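Local atomic coordinates of fusion DH (Streptomyces sp. MJ635-86F5, PDB entry 6K97), a protein that is an engineered fusion of the split dehydratase domain of cremimycin biosynthesis and probably dehydrates acyl chains carried on a polyketide synthase. Residues G194-T199 with A222-G227; G227-A232 with R293-P298. All blocks are in the same frame, centred on the assembly; numbering follows the deposited sequence.

Contact 1 of 2, residues G194-T199 with A222-G227; sequences GDAWDT and AAWSSG
Asp-195 and Ser-225 form an antiparallel hydrogen-bonded pair, and Ala-196 with Trp-224 is the non-hydrogen-bonded pair beside it. Ser-225 N gives a weak bond to Asp-195 O at 3.3 Å. The same carbonyl oxygen receives a CA-H...O contact from Trp-224 CA. Further along, Trp-197 N donates to Ala-223 O over 2.8 Å and meets it almost head-on to the carbonyl. The short strand 195-196 is the outermost within this chain on this side of the predicted C-terminal hotdog fold, beside strand 220-226. The indole of Trp-197 reaches over that strand. Its CG is anti to the carbonyl carbon (chi1 -69°), which lays one ring face over the backbone at Ala-223 and Trp-224. Ala-223 CB meets that face toward its rim, 3.9 Å from Trp-197 CE3. At the ring edge, Trp-197 NE1 donates to Ser-225 OG at 3.1 Å. This bond is nearly straight, at 169°, and lies in the indole plane. Together with the packing on the ring face, it limits how the indole can tilt. Trp-224 and Ala-196 project from the sheet face opposite to Asp-195 and Ser-225. Trp-224 CD1 lies 3.9 Å from Ala-196 CB, and Gly-194 O sits near the ring plane at the edge. Thr-199 CG2 packs on Ala-222 CA at 3.8 Å, where helix 199-208 starts.

Contact 2 of 2, residues G227-A232 with R293-P298; sequences GEDIYA and RVHITP
His-295 and Tyr-231 are matched across the strands as a non-hydrogen-bonded pair. Their side chains lie side by side, and the rings form an offset stack with centroids 4.6 Å apart. The histidine can be followed outward. Its CB only grazes Tyr-231 CE2. CG is anti to the backbone N (chi1 -174°), which turns the ring across to the neighbouring strand. CG and CD2 then lie each 3.8 Å from Tyr-231 CE2. CE1 has Tyr-231 OH near it, and that hydroxyl oxygen sits over the ring face, offset toward the rim. At the tip, NE2 donates to Asp-229 OD2 at 3.1 Å. The bond is nearly straight, at 167°, and leaves in the imidazole plane, but it meets the carboxylate from above its plane. One ring is therefore held by a stack on its face and a bond at its edge.

Strands 229-235 and 291-298 are antiparallel neighbours in the predicted C-terminal hotdog fold. Ile-230 and Ile-296 exchange two backbone bonds, Ile-296 N to Ile-230 O being 2.8 Å, and Ala-232 and Val-294 exchange two more. These four side chains share the opposite face from His-295. Ile-230, Val-294 and Ile-296 pack there on helix 252-266, the long helix that a hotdog sheet wraps around. Ile-230 CB is 4.1 Å from Ile-296 CB. Asp-229 OD1 lies alongside Thr-297 CG2 at 3.2 Å. Just before the strand, Glu-228 OE2 lies 3.5 Å from Pro-298 CG. Arg-293, at the other end, forms a salt bridge with Asp-233.

Contact 1 closes at Gly-227, where contact 2 opens. That glycine lies in the tight connection between strands 220-226 and 229-235, which are neighbours in the sheet. The two centres are about 9 Å apart. Trp-224 O and Tyr-231 N, 2.9 Å apart, probably form a hydrogen bond between the two contacts. Ala-223 CB also packs on Tyr-231 O at 3.7 Å, and Ser-226 OG on Tyr-231 CE1 at the same distance. The strand order here is 291-298, 229-235, 220-226, 195-196, so contact 1 is at the outer edge and contact 2 is further in. Both lie in the same half of the fusion, the predicted C-terminal hotdog fold.

Contact 1 of 2, residues G194-T199 with A222-G227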
loop_
_atom_site.group_PDB
_atom_site.type_symbol
_atom_site.label_atom_id
_atom_site.label_comp_id
_atom_site.label_asym_id
_atom_site.label_seq_id
_atom_site.Cartn_x
_atom_site.Cartn_y
_atom_site.Cartn_z
ATOM N N GLY A 194 -40.900 -5.829 -30.369
ATOM C CA GLY A 194 -40.816 -6.107 -28.927
ATOM C C GLY A 194 -41.682 -5.156 -28.099
ATOM O O GLY A 194 -41.672 -3.957 -28.345
ATOM N N ASP A 195 -42.422 -5.674 -27.118
ATOM C CA ASP A 195 -43.269 -4.816 -26.256
ATOM C C ASP A 195 -42.450 -3.778 -25.457
ATOM O O ASP A 195 -41.597 -4.158 -24.653
ATOM C CB ASP A 195 -44.082 -5.656 -25.257
ATOM C CG ASP A 195 -44.796 -6.844 -25.908
ATOM O OD1 ASP A 195 -44.358 -7.261 -27.005
ATOM O OD2 ASP A 195 -45.791 -7.357 -25.318
ATOM N N ALA A 196 -42.750 -2.488 -25.654
ATOM C CA ALA A 196 -42.140 -1.386 -24.868
ATOM C C ALA A 196 -42.570 -1.373 -23.375
ATOM O O ALA A 196 -43.736 -1.650 -23.056
ATOM C CB ALA A 196 -42.466 -0.047 -25.500
ATOM N N TRP A 197 -41.639 -1.062 -22.480
ATOM C CA TRP A 197 -41.905 -1.075 -21.037
ATOM C C TRP A 197 -42.141 0.336 -20.501
ATOM O O TRP A 197 -41.626 1.307 -21.039
ATOM C CB TRP A 197 -40.698 -1.637 -20.263
ATOM C CG TRP A 197 -40.386 -3.091 -20.430
ATOM C CD1 TRP A 197 -40.798 -3.928 -21.436
ATOM C CD2 TRP A 197 -39.501 -3.861 -19.614
ATOM N NE1 TRP A 197 -40.242 -5.189 -21.271
ATOM C CE2 TRP A 197 -39.464 -5.175 -20.145
ATOM C CE3 TRP A 197 -38.782 -3.588 -18.456
ATOM C CZ2 TRP A 197 -38.725 -6.193 -19.559
ATOM C CZ3 TRP A 197 -38.049 -4.626 -17.860
ATOM C CH2 TRP A 197 -38.006 -5.893 -18.424
ATOM N N ASP A 198 -42.876 0.440 -19.401
ATOM C CA ASP A 198 -43.004 1.707 -18.685
ATOM C C ASP A 198 -41.950 1.641 -17.564
ATOM O O ASP A 198 -42.139 0.990 -16.536
ATOM C CB ASP A 198 -44.411 1.863 -18.158
ATOM C CG ASP A 198 -44.686 3.220 -17.653
ATOM O OD1 ASP A 198 -43.790 3.821 -17.094
ATOM O OD2 ASP A 198 -45.832 3.699 -17.782
ATOM N N THR A 199 -40.826 2.298 -17.790
ATOM C CA THR A 199 -39.704 2.234 -16.887
ATOM C C THR A 199 -39.939 2.999 -15.597
ATOM O O THR A 199 -39.423 2.604 -14.527
ATOM C CB THR A 199 -38.383 2.694 -17.579
ATOM O OG1 THR A 199 -38.456 4.063 -18.036
ATOM C CG2 THR A 199 -38.098 1.802 -18.757
ATOM N N ALA A 222 -35.423 3.485 -21.052
ATOM C CA ALA A 222 -36.316 2.782 -22.011
ATOM C C ALA A 222 -35.982 1.291 -22.088
ATOM O O ALA A 222 -34.867 0.907 -21.866
ATOM C CB ALA A 222 -36.223 3.405 -23.393
ATOM N N ALA A 223 -36.956 0.441 -22.380
ATOM C CA ALA A 223 -36.715 -0.995 -22.416
ATOM C C ALA A 223 -37.783 -1.762 -23.174
ATOM O O ALA A 223 -38.948 -1.445 -23.085
ATOM C CB ALA A 223 -36.606 -1.522 -21.015
ATOM N N TRP A 224 -37.359 -2.777 -23.920
ATOM C CA TRP A 224 -38.253 -3.663 -24.700
ATOM C C TRP A 224 -37.873 -5.078 -24.396
ATOM O O TRP A 224 -36.707 -5.374 -24.168
ATOM C CB TRP A 224 -38.084 -3.439 -26.197
ATOM C CG TRP A 224 -38.178 -2.020 -26.599
ATOM C CD1 TRP A 224 -39.269 -1.397 -27.173
ATOM C CD2 TRP A 224 -37.158 -1.002 -26.477
ATOM N NE1 TRP A 224 -38.989 -0.063 -27.405
ATOM C CE2 TRP A 224 -37.706 0.208 -26.988
ATOM C CE3 TRP A 224 -35.850 -0.993 -26.006
ATOM C CZ2 TRP A 224 -36.974 1.417 -27.037
ATOM C CZ3 TRP A 224 -35.111 0.221 -26.065
ATOM C CH2 TRP A 224 -35.689 1.403 -26.586
ATOM N N SER A 225 -38.836 -5.967 -24.385
ATOM C CA SER A 225 -38.517 -7.376 -24.374
ATOM C C SER A 225 -39.110 -8.063 -25.588
ATOM O O SER A 225 -40.142 -7.652 -26.109
ATOM C CB SER A 225 -39.004 -8.034 -23.097
ATOM O OG SER A 225 -40.355 -7.802 -22.960
ATOM N N SER A 226 -38.393 -9.078 -26.055
ATOM C CA SER A 226 -38.819 -9.978 -27.120
ATOM C C SER A 226 -38.273 -11.347 -26.773
ATOM O O SER A 226 -37.049 -11.523 -26.643
ATOM C CB SER A 226 -38.230 -9.529 -28.464
ATOM O OG SER A 226 -36.802 -9.501 -28.411
ATOM N N GLY A 227 -39.159 -12.313 -26.611
ATOM C CA GLY A 227 -38.750 -13.641 -26.210
ATOM C C GLY A 227 -38.216 -13.518 -24.806
ATOM O O GLY A 227 -38.719 -12.722 -24.010
#

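Contact 2 of 2, residues G227-A232 with R293-P298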
loop_
_atom_site.group_PDB
_atom_site.type_symbol
_atom_site.label_atom_id
_atom_site.label_comp_id
_atom_site.label_asym_id
_atom_site.label_seq_id
_atom_site.Cartn_x
_atom_site.Cartn_y
_atom_site.Cartn_z
ATOM N N GLY A 227 -39.159 -12.313 -26.611
ATOM C CA GLY A 227 -38.750 -13.641 -26.210
ATOM C C GLY A 227 -38.216 -13.518 -24.806
ATOM O O GLY A 227 -38.719 -12.722 -24.010
ATOM N N GLU A 228 -37.199 -14.301 -24.482
ATOM C CA GLU A 228 -36.636 -14.251 -23.137
ATOM C C GLU A 228 -35.641 -13.067 -22.949
ATOM O O GLU A 228 -35.219 -12.784 -21.826
ATOM C CB GLU A 228 -35.981 -15.594 -22.777
ATOM C CG GLU A 228 -36.889 -16.589 -22.045
ATOM C CD GLU A 228 -36.105 -17.528 -21.126
ATOM O OE1 GLU A 228 -36.337 -17.488 -19.898
ATOM O OE2 GLU A 228 -35.228 -18.284 -21.612
ATOM N N ASP A 229 -35.329 -12.360 -24.032
ATOM C CA ASP A 229 -34.338 -11.300 -24.032
ATOM C C ASP A 229 -34.855 -9.891 -23.706
ATOM O O ASP A 229 -35.987 -9.550 -24.004
ATOM C CB ASP A 229 -33.698 -11.245 -25.414
ATOM C CG ASP A 229 -32.799 -12.434 -25.697
ATOM O OD1 ASP A 229 -32.504 -13.241 -24.752
ATOM O OD2 ASP A 229 -32.365 -12.535 -26.872
ATOM N N ILE A 230 -33.979 -9.044 -23.164
ATOM C CA ILE A 230 -34.333 -7.670 -22.900
ATOM C C ILE A 230 -33.330 -6.713 -23.512
ATOM O O ILE A 230 -32.154 -6.992 -23.517
ATOM C CB ILE A 230 -34.386 -7.437 -21.401
ATOM C CG1 ILE A 230 -35.314 -8.483 -20.765
ATOM C CG2 ILE A 230 -34.831 -6.018 -21.115
ATOM C CD1 ILE A 230 -35.051 -8.711 -19.299
ATOM N N TYR A 231 -33.811 -5.585 -24.019
ATOM C CA TYR A 231 -32.976 -4.523 -24.560
ATOM C C TYR A 231 -33.225 -3.236 -23.800
ATOM O O TYR A 231 -34.376 -2.858 -23.602
ATOM C CB TYR A 231 -33.314 -4.283 -26.023
ATOM C CG TYR A 231 -32.988 -5.459 -26.902
ATOM C CD1 TYR A 231 -33.928 -6.473 -27.119
ATOM C CD2 TYR A 231 -31.737 -5.586 -27.487
ATOM C CE1 TYR A 231 -33.633 -7.568 -27.909
ATOM C CE2 TYR A 231 -31.433 -6.690 -28.274
ATOM C CZ TYR A 231 -32.396 -7.663 -28.494
ATOM O OH TYR A 231 -32.098 -8.752 -29.284
ATOM N N ALA A 232 -32.166 -2.553 -23.377
ATOM C CA ALA A 232 -32.314 -1.392 -22.511
ATOM C C ALA A 232 -31.459 -0.212 -22.950
ATOM O O ALA A 232 -30.282 -0.395 -23.268
ATOM C CB ALA A 232 -31.918 -1.798 -21.110
ATOM N N ARG A 293 -26.644 0.911 -24.936
ATOM C CA ARG A 293 -27.706 0.052 -25.396
ATOM C C ARG A 293 -27.283 -1.344 -25.010
ATOM O O ARG A 293 -26.196 -1.820 -25.388
ATOM C CB ARG A 293 -27.912 0.141 -26.909
ATOM C CG ARG A 293 -28.237 1.555 -27.419
ATOM C CD ARG A 293 -28.963 1.516 -28.767
ATOM N NE ARG A 293 -30.067 0.528 -28.709
ATOM C CZ ARG A 293 -31.353 0.794 -28.549
ATOM N NH1 ARG A 293 -31.801 2.040 -28.463
ATOM N NH2 ARG A 293 -32.202 -0.217 -28.491
ATOM N N VAL A 294 -28.161 -2.017 -24.277
ATOM C CA VAL A 294 -27.796 -3.221 -23.580
ATOM C C VAL A 294 -28.643 -4.419 -23.975
ATOM O O VAL A 294 -29.860 -4.367 -23.928
ATOM C CB VAL A 294 -27.983 -2.970 -22.096
ATOM C CG1 VAL A 294 -27.710 -4.225 -21.312
ATOM C CG2 VAL A 294 -27.049 -1.880 -21.647
ATOM N N HIS A 295 -27.999 -5.509 -24.326
ATOM C CA HIS A 295 -28.704 -6.758 -24.610
ATOM C C HIS A 295 -28.544 -7.652 -23.399
ATOM O O HIS A 295 -27.418 -8.022 -23.025
ATOM C CB HIS A 295 -28.117 -7.406 -25.880
ATOM C CG HIS A 295 -28.846 -8.627 -26.357
ATOM N ND1 HIS A 295 -28.421 -9.365 -27.447
ATOM C CD2 HIS A 295 -29.952 -9.258 -25.895
ATOM C CE1 HIS A 295 -29.242 -10.381 -27.650
ATOM N NE2 HIS A 295 -30.185 -10.336 -26.728
ATOM N N ILE A 296 -29.664 -7.971 -22.755
ATOM C CA ILE A 296 -29.679 -8.895 -21.613
ATOM C C ILE A 296 -30.302 -10.215 -21.995
ATOM O O ILE A 296 -31.404 -10.216 -22.541
ATOM C CB ILE A 296 -30.508 -8.309 -20.464
ATOM C CG1 ILE A 296 -29.975 -6.919 -20.131
ATOM C CG2 ILE A 296 -30.459 -9.221 -19.219
ATOM C CD1 ILE A 296 -30.812 -6.128 -19.142
ATOM N N THR A 297 -29.612 -11.319 -21.728
ATOM C CA THR A 297 -30.141 -12.701 -21.965
ATOM C C THR A 297 -30.051 -13.564 -20.695
ATOM O O THR A 297 -29.119 -13.404 -19.902
ATOM C CB THR A 297 -29.367 -13.444 -23.068
ATOM O OG1 THR A 297 -28.011 -13.610 -22.644
ATOM C CG2 THR A 297 -29.352 -12.624 -24.365
ATOM N N PRO A 298 -30.990 -14.501 -20.507
ATOM C CA PRO A 298 -30.965 -15.361 -19.300
ATOM C C PRO A 298 -29.805 -16.323 -19.327
ATOM O O PRO A 298 -29.316 -16.643 -20.407
ATOM C CB PRO A 298 -32.268 -16.121 -19.390
ATOM C CG PRO A 298 -32.551 -16.186 -20.853
ATOM C CD PRO A 298 -32.114 -14.855 -21.393
#